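Local coordinates for protein glutamine synthetase (Helicobacter pylori, PDB 5ZLI) that belongs to the glutamine synthetase family, type I beta, and assembles as a dodecamer of subunits that each pair a beta-grasp domain with a catalytic domain, at residues B[219-224]-B[228-233]; B[207-212]-B[249-254]. All coordinates share one frame; numbering follows the deposited sequence.

Interaction 1: residues B[219-224]-B[228-233]; sequences VVHHEV and QGEVGV
Val220 and Val231 face each other as a non-hydrogen-bonded pair in an antiparallel beta hairpin of the catalytic domain, formed by strands 217-222 and 228-237. Their side chains run alongside each other on the sheet face covered by helix 200-212, with Val220 CG2 3.8 Å from Val231 CG2. The backbone is held unevenly. Gly232 N gives Val219 O a nearly straight bond of 2.9 Å (168° at the hydrogen), whereas the two bonds between His221 and Glu230 are weak. Nearer the turn, Glu223 N hydrogen-bonds Gln228 O at 3.0 Å. On the far edge of 217-222, Val219 and Val220 pair with a strand of a neighbouring subunit, continuing the sheet across the interface.

The opposite face is acidic. His221 and Glu230 extend the same way, ring and carboxylate turned 82° apart, and His221 NE2 lies 2.7 Å from Glu230 OE2. With its chain bent at chi2 (-66°), Glu223 brings OE1 to 3.4 Å from Glu230 OE2, two acceptors of like charge, their carboxylate planes nearly perpendicular. With Glu139 and Glu141 close by, this clustering of carboxylates is consistent with the acidic active-site cleft of glutamine synthetases.

At the turn, Gln228 lies alongside Glu223, its OE1 3.5 Å from Glu223 CB, while Gln228 NE2 bonds to Ser276 OG and Gly275 O. His222, bonded through ND1 to Asp197, offers a ring face to Gln228 O, which sits 3.3 Å from His222 CD2.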
ATOM      1  N   VAL B 219      39.916 -32.564   0.096  1.00 35.02           N
ATOM      2  CA  VAL B 219      39.142 -32.163  -1.070  1.00 34.69           C
ATOM      3  C   VAL B 219      37.963 -31.306  -0.634  1.00 31.16           C
ATOM      4  O   VAL B 219      37.434 -31.459   0.467  1.00 35.34           O
ATOM      5  CB  VAL B 219      38.665 -33.402  -1.866  1.00 38.94           C
ATOM      6  CG1 VAL B 219      37.578 -34.127  -1.114  1.00 42.21           C
ATOM      7  CG2 VAL B 219      38.171 -33.003  -3.237  1.00 38.78           C
ATOM      8  N   VAL B 220      37.561 -30.375  -1.497  1.00 35.26           N
ATOM      9  CA  VAL B 220      36.348 -29.605  -1.254  1.00 31.38           C
ATOM     10  C   VAL B 220      35.694 -29.266  -2.586  1.00 33.42           C
ATOM     11  O   VAL B 220      36.283 -28.560  -3.419  1.00 34.78           O
ATOM     12  CB  VAL B 220      36.654 -28.361  -0.406  1.00 28.44           C
ATOM     13  CG1 VAL B 220      37.597 -27.467  -1.112  1.00 34.53           C
ATOM     14  CG2 VAL B 220      35.391 -27.619  -0.083  1.00 36.75           C
ATOM     15  N   HIS B 221      34.446 -29.712  -2.777  1.00 33.41           N
ATOM     16  CA  HIS B 221      33.751 -29.487  -4.036  1.00 29.41           C
ATOM     17  C   HIS B 221      32.304 -29.199  -3.735  1.00 26.13           C
ATOM     18  O   HIS B 221      31.802 -29.511  -2.661  1.00 29.34           O
ATOM     19  CB  HIS B 221      33.842 -30.706  -5.013  1.00 30.20           C
ATOM     20  CG  HIS B 221      33.322 -32.016  -4.465  1.00 38.30           C
ATOM     21  ND1 HIS B 221      31.999 -32.406  -4.570  1.00 38.71           N
ATOM     22  CD2 HIS B 221      33.941 -33.009  -3.774  1.00 36.42           C
ATOM     23  CE1 HIS B 221      31.834 -33.586  -3.992  1.00 29.41           C
ATOM     24  NE2 HIS B 221      32.993 -33.968  -3.490  1.00 28.53           N
ATOM     25  N   HIS B 222      31.649 -28.556  -4.684  1.00 28.19           N
ATOM     26  CA  HIS B 222      30.199 -28.636  -4.724  1.00 29.93           C
ATOM     27  C   HIS B 222      29.761 -30.100  -4.871  1.00 26.19           C
ATOM     28  O   HIS B 222      30.467 -30.926  -5.448  1.00 23.99           O
ATOM     29  CB  HIS B 222      29.683 -27.813  -5.897  1.00 27.58           C
ATOM     30  CG  HIS B 222      28.321 -27.236  -5.685  1.00 32.55           C
ATOM     31  ND1 HIS B 222      28.116 -25.926  -5.310  1.00 40.20           N
ATOM     32  CD2 HIS B 222      27.094 -27.800  -5.765  1.00 30.19           C
ATOM     33  CE1 HIS B 222      26.819 -25.700  -5.194  1.00 38.21           C
ATOM     34  NE2 HIS B 222      26.178 -26.823  -5.463  1.00 34.06           N
ATOM     35  N   GLU B 223      28.579 -30.432  -4.360  1.00 32.48           N
ATOM     36  CA  GLU B 223      28.032 -31.777  -4.566  1.00 33.00           C
ATOM     37  C   GLU B 223      26.865 -31.780  -5.553  1.00 29.30           C
ATOM     38  O   GLU B 223      26.510 -30.750  -6.121  1.00 27.43           O
ATOM     39  CB  GLU B 223      27.619 -32.382  -3.229  1.00 33.43           C
ATOM     40  CG  GLU B 223      28.483 -33.554  -2.774  1.00 32.56           C
ATOM     41  CD  GLU B 223      28.336 -34.773  -3.694  1.00 39.11           C
ATOM     42  OE1 GLU B 223      29.369 -35.388  -4.059  1.00 38.61           O
ATOM     43  OE2 GLU B 223      27.167 -35.149  -4.010  1.00 38.42           O
ATOM     44  N   VAL B 224      26.226 -32.950  -5.697  1.00 31.06           N
ATOM     45  CA  VAL B 224      25.299 -33.207  -6.808  1.00 32.26           C
ATOM     46  C   VAL B 224      23.983 -32.434  -6.646  1.00 32.49           C
ATOM     47  O   VAL B 224      23.408 -31.954  -7.628  1.00 30.25           O
ATOM     48  CB  VAL B 224      25.038 -34.718  -6.968  1.00 28.80           C
ATOM     49  CG1 VAL B 224      23.868 -34.949  -7.900  1.00 27.36           C
ATOM     50  CG2 VAL B 224      26.275 -35.422  -7.456  1.00 33.97           C
ATOM     51  N   GLN B 228      24.362 -28.292  -2.175  1.00 28.79           N
ATOM     52  CA  GLN B 228      25.051 -29.323  -1.439  1.00 24.58           C
ATOM     53  C   GLN B 228      26.557 -29.133  -1.568  1.00 31.37           C
ATOM     54  O   GLN B 228      27.058 -28.551  -2.540  1.00 31.84           O
ATOM     55  CB  GLN B 228      24.635 -30.697  -1.958  1.00 26.23           C
ATOM     56  CG  GLN B 228      24.621 -31.743  -0.883  1.00 28.28           C
ATOM     57  CD  GLN B 228      24.311 -33.109  -1.406  1.00 27.34           C
ATOM     58  OE1 GLN B 228      24.320 -33.342  -2.613  1.00 31.75           O
ATOM     59  NE2 GLN B 228      24.076 -34.038  -0.504  1.00 25.28           N
ATOM     60  N   GLY B 229      27.276 -29.657  -0.579  1.00 26.48           N
ATOM     61  CA  GLY B 229      28.714 -29.484  -0.497  1.00 31.65           C
ATOM     62  C   GLY B 229      29.305 -30.603   0.328  1.00 33.65           C
ATOM     63  O   GLY B 229      28.584 -31.413   0.913  1.00 38.14           O
ATOM     64  N   GLU B 230      30.633 -30.635   0.373  1.00 27.78           N
ATOM     65  CA  GLU B 230      31.336 -31.727   1.028  1.00 33.98           C
ATOM     66  C   GLU B 230      32.793 -31.306   1.239  1.00 33.52           C
ATOM     67  O   GLU B 230      33.381 -30.622   0.397  1.00 29.49           O
ATOM     68  CB  GLU B 230      31.259 -32.984   0.145  1.00 37.99           C
ATOM     69  CG  GLU B 230      31.416 -34.380   0.791  1.00 37.28           C
ATOM     70  CD  GLU B 230      31.520 -35.467  -0.290  1.00 38.04           C
ATOM     71  OE1 GLU B 230      31.453 -36.685   0.011  1.00 42.75           O
ATOM     72  OE2 GLU B 230      31.619 -35.074  -1.472  1.00 40.27           O
ATOM     73  N   VAL B 231      33.381 -31.760   2.346  1.00 34.77           N
ATOM     74  CA  VAL B 231      34.803 -31.574   2.613  1.00 38.01           C
ATOM     75  C   VAL B 231      35.368 -32.917   3.064  1.00 38.10           C
ATOM     76  O   VAL B 231      34.789 -33.590   3.925  1.00 34.56           O
ATOM     77  CB  VAL B 231      35.072 -30.485   3.674  1.00 38.53           C
ATOM     78  CG1 VAL B 231      36.576 -30.359   3.950  1.00 36.28           C
ATOM     79  CG2 VAL B 231      34.496 -29.154   3.233  1.00 36.03           C
ATOM     80  N   GLY B 232      36.479 -33.316   2.451  1.00 36.90           N
ATOM     81  CA  GLY B 232      37.198 -34.505   2.858  1.00 45.38           C
ATOM     82  C   GLY B 232      38.171 -34.195   3.978  1.00 49.90           C
ATOM     83  O   GLY B 232      39.011 -33.301   3.848  1.00 49.94           O
ATOM     84  N   VAL B 233      38.070 -34.959   5.074  1.00 50.24           N
ATOM     85  CA  VAL B 233      38.911 -34.794   6.250  1.00 47.95           C
ATOM     86  C   VAL B 233      39.788 -36.040   6.407  1.00 47.46           C
ATOM     87  O   VAL B 233      39.494 -37.116   5.885  1.00 46.97           O
ATOM     88  CB  VAL B 233      38.063 -34.542   7.516  1.00 46.86           C
ATOM     89  CG1 VAL B 233      37.536 -33.143   7.515  1.00 48.95           C
ATOM     90  CG2 VAL B 233      36.899 -35.496   7.562  1.00 47.48           C
TER

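Interaction 2: residues B[207-212]-B[249-254]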
ATOM      1  N   VAL B 207      36.822 -24.837   5.126  1.00 36.71           N
ATOM      2  CA  VAL B 207      38.057 -25.573   5.365  1.00 36.49           C
ATOM      3  C   VAL B 207      39.145 -24.683   5.969  1.00 32.73           C
ATOM      4  O   VAL B 207      40.047 -25.176   6.647  1.00 35.36           O
ATOM      5  CB  VAL B 207      38.518 -26.287   4.083  1.00 33.75           C
ATOM      6  CG1 VAL B 207      37.318 -26.771   3.285  1.00 29.47           C
ATOM      7  CG2 VAL B 207      39.353 -25.389   3.302  1.00 33.40           C
ATOM      8  N   LYS B 208      39.092 -23.375   5.768  1.00 29.99           N
ATOM      9  CA  LYS B 208      40.033 -22.565   6.531  1.00 34.26           C
ATOM     10  C   LYS B 208      39.781 -22.732   8.021  1.00 34.04           C
ATOM     11  O   LYS B 208      40.718 -22.883   8.808  1.00 37.13           O
ATOM     12  CB  LYS B 208      39.949 -21.097   6.125  1.00 35.61           C
ATOM     13  CG  LYS B 208      40.846 -20.762   4.963  1.00 38.44           C
ATOM     14  CD  LYS B 208      42.268 -21.148   5.313  1.00 44.86           C
ATOM     15  CE  LYS B 208      42.996 -21.746   4.124  1.00 52.13           C
ATOM     16  NZ  LYS B 208      43.335 -20.678   3.149  1.00 52.88           N
ATOM     17  N   VAL B 209      38.516 -22.781   8.419  1.00 34.48           N
ATOM     18  CA  VAL B 209      38.216 -22.858   9.834  1.00 33.58           C
ATOM     19  C   VAL B 209      38.325 -24.288  10.326  1.00 36.18           C
ATOM     20  O   VAL B 209      38.662 -24.514  11.495  1.00 42.95           O
ATOM     21  CB  VAL B 209      36.845 -22.246  10.143  1.00 34.32           C
ATOM     22  CG1 VAL B 209      36.529 -22.404  11.627  1.00 39.50           C
ATOM     23  CG2 VAL B 209      36.838 -20.792   9.776  1.00 32.24           C
ATOM     24  N   LEU B 210      38.062 -25.275   9.471  1.00 30.80           N
ATOM     25  CA  LEU B 210      38.286 -26.649   9.895  1.00 29.07           C
ATOM     26  C   LEU B 210      39.725 -26.835  10.334  1.00 33.37           C
ATOM     27  O   LEU B 210      39.999 -27.380  11.404  1.00 42.24           O
ATOM     28  CB  LEU B 210      37.972 -27.609   8.761  1.00 34.60           C
ATOM     29  CG  LEU B 210      36.514 -27.659   8.342  1.00 33.03           C
ATOM     30  CD1 LEU B 210      36.310 -28.642   7.207  1.00 30.15           C
ATOM     31  CD2 LEU B 210      35.684 -28.035   9.526  1.00 22.10           C
ATOM     32  N   ASN B 211      40.665 -26.340   9.550  1.00 38.53           N
ATOM     33  CA  ASN B 211      42.039 -26.483   9.986  1.00 38.92           C
ATOM     34  C   ASN B 211      42.270 -25.705  11.259  1.00 45.31           C
ATOM     35  O   ASN B 211      43.067 -26.136  12.101  1.00 58.20           O
ATOM     36  CB  ASN B 211      43.030 -26.033   8.915  1.00 43.94           C
ATOM     37  CG  ASN B 211      42.721 -26.574   7.548  1.00 39.52           C
ATOM     38  OD1 ASN B 211      42.682 -25.818   6.598  1.00 41.32           O
ATOM     39  ND2 ASN B 211      42.533 -27.878   7.432  1.00 43.83           N
ATOM     40  N   GLN B 212      41.564 -24.583  11.447  1.00 37.29           N
ATOM     41  CA  GLN B 212      41.796 -23.806  12.670  1.00 43.17           C
ATOM     42  C   GLN B 212      41.524 -24.634  13.918  1.00 41.94           C
ATOM     43  O   GLN B 212      42.080 -24.365  14.987  1.00 37.59           O
ATOM     44  CB  GLN B 212      40.936 -22.549  12.683  1.00 32.19           C
ATOM     45  CG  GLN B 212      41.435 -21.480  11.764  1.00 38.58           C
ATOM     46  CD  GLN B 212      40.609 -20.227  11.864  1.00 47.29           C
ATOM     47  OE1 GLN B 212      40.378 -19.703  12.962  1.00 45.70           O
ATOM     48  NE2 GLN B 212      40.128 -19.745  10.716  1.00 51.46           N
ATOM     49  N   LYS B 249      30.729 -30.462  11.837  1.00 21.50           N
ATOM     50  CA  LYS B 249      29.324 -30.029  11.804  1.00 23.50           C
ATOM     51  C   LYS B 249      29.158 -28.625  12.391  1.00 21.37           C
ATOM     52  O   LYS B 249      28.548 -27.745  11.778  1.00 23.60           O
ATOM     53  CB  LYS B 249      28.427 -31.040  12.540  1.00 27.41           C
ATOM     54  CG  LYS B 249      28.109 -32.355  11.764  1.00 22.10           C
ATOM     55  CD  LYS B 249      27.257 -33.300  12.621  1.00 30.64           C
ATOM     56  CE  LYS B 249      27.087 -34.701  11.975  1.00 40.94           C
ATOM     57  NZ  LYS B 249      26.397 -35.746  12.852  1.00 32.91           N
ATOM     58  N   TYR B 250      29.757 -28.389  13.546  1.00 22.61           N
ATOM     59  CA  TYR B 250      29.752 -27.070  14.169  1.00 20.68           C
ATOM     60  C   TYR B 250      30.370 -26.008  13.262  1.00 24.01           C
ATOM     61  O   TYR B 250      29.875 -24.882  13.191  1.00 23.51           O
ATOM     62  CB  TYR B 250      30.522 -27.182  15.487  1.00 20.45           C
ATOM     63  CG  TYR B 250      30.781 -25.911  16.231  1.00 27.33           C
ATOM     64  CD1 TYR B 250      29.741 -25.111  16.680  1.00 27.82           C
ATOM     65  CD2 TYR B 250      32.094 -25.523  16.535  1.00 32.52           C
ATOM     66  CE1 TYR B 250      29.991 -23.935  17.398  1.00 30.19           C
ATOM     67  CE2 TYR B 250      32.354 -24.336  17.254  1.00 33.36           C
ATOM     68  CZ  TYR B 250      31.295 -23.558  17.677  1.00 30.91           C
ATOM     69  OH  TYR B 250      31.535 -22.409  18.376  1.00 34.17           O
ATOM     70  N   VAL B 251      31.450 -26.348  12.550  1.00 24.46           N
ATOM     71  CA  VAL B 251      32.203 -25.329  11.829  1.00 25.25           C
ATOM     72  C   VAL B 251      31.440 -24.858  10.612  1.00 21.34           C
ATOM     73  O   VAL B 251      31.496 -23.683  10.248  1.00 20.42           O
ATOM     74  CB  VAL B 251      33.610 -25.834  11.463  1.00 29.27           C
ATOM     75  CG1 VAL B 251      34.294 -24.855  10.549  1.00 22.72           C
ATOM     76  CG2 VAL B 251      34.445 -25.999  12.713  1.00 31.52           C
ATOM     77  N   VAL B 252      30.847 -25.778   9.878  1.00 23.12           N
ATOM     78  CA  VAL B 252      30.071 -25.342   8.735  1.00 23.85           C
ATOM     79  C   VAL B 252      28.788 -24.649   9.198  1.00 19.95           C
ATOM     80  O   VAL B 252      28.418 -23.603   8.657  1.00 24.62           O
ATOM     81  CB  VAL B 252      29.837 -26.509   7.760  1.00 21.48           C
ATOM     82  CG1 VAL B 252      31.030 -27.452   7.771  1.00 19.73           C
ATOM     83  CG2 VAL B 252      28.641 -27.236   8.113  1.00 27.97           C
ATOM     84  N   LYS B 253      28.131 -25.160  10.246  1.00 25.81           N
ATOM     85  CA  LYS B 253      26.882 -24.537  10.690  1.00 23.05           C
ATOM     86  C   LYS B 253      27.107 -23.087  11.087  1.00 27.53           C
ATOM     87  O   LYS B 253      26.301 -22.195  10.775  1.00 23.23           O
ATOM     88  CB  LYS B 253      26.269 -25.289  11.875  1.00 21.66           C
ATOM     89  CG  LYS B 253      25.088 -26.206  11.478  1.00 25.14           C
ATOM     90  CD  LYS B 253      24.638 -27.082  12.640  1.00 23.54           C
ATOM     91  CE  LYS B 253      25.630 -28.132  12.990  1.00 22.29           C
ATOM     92  NZ  LYS B 253      24.989 -29.153  13.830  1.00 30.35           N
ATOM     93  N   MET B 254      28.231 -22.836  11.725  1.00 27.23           N
ATOM     94  CA  MET B 254      28.532 -21.535  12.249  1.00 21.23           C
ATOM     95  C   MET B 254      29.087 -20.618  11.184  1.00 24.87           C
ATOM     96  O   MET B 254      29.081 -19.395  11.370  1.00 22.23           O
ATOM     97  CB  MET B 254      29.486 -21.715  13.391  1.00 22.06           C
ATOM     98  CG  MET B 254      28.790 -22.137  14.640  1.00 24.64           C
ATOM     99  SD  MET B 254      27.802 -20.784  15.213  1.00 39.13           S
ATOM    100  CE  MET B 254      29.087 -19.818  15.993  1.00 28.55           C
TER
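Asn211 ND2 is gripped by Leu215 O and, more weakly, by Thr217 OG1, just past the end of helix 200-212; one residue before it in the chain, Leu210 joins Val209 in meeting Val251 of helix 238-258. Val251 enters between these two neighbours, and the touching is done by methyl and methine groups alone. Its CG1, anti to the backbone N (chi1 172°), comes within 3.5 Å of Val209 CG1. On its other flank Leu210 CD2 rests 3.6 Å from Val251 CB and equally near Val251 CG1. The leucine's CA-CB bond does not aim at the partner helix, yet one branch still bends across to it.

This is helix-to-helix packing inside the catalytic domain, between the last turns of helix 200-212 and the second half of helix 238-258; Val209, Leu210 and Val251 are all buried.

Away from this contact, polar groups of both helices find other partners. Lys208 NZ forms a salt bridge with Glu25 OE1 of a neighbouring subunit, and Tyr250 OH bonds to Asp87 in its own chain, the phenol ring also meeting Arg30 in a cation-pi contact. Val209 also touches Pro88.

Interaction 1 is nested along the chain inside the loop closed by interaction 2: helix 200-212 runs into the hairpin, and strand 228-237 runs out into helix 238-258. Their centres lie about 13 Å apart, and apolar side chains join them. Val231 meets two residues of the helix segment, one turn apart, its CG1 lying 3.7 Å from Leu210 CD1 and its CG2 3.7 Å from Val207 CG1. Leu210 therefore divides its two methyls between the sheet and helix 238-258. The carboxylates of Glu223 and Glu230 lie on one face of the hairpin; helix 200-212 packs on the face of Val220 and Val231, and helix 238-258 meets that helix in turn. Both contacts also reach the same neighbouring subunit.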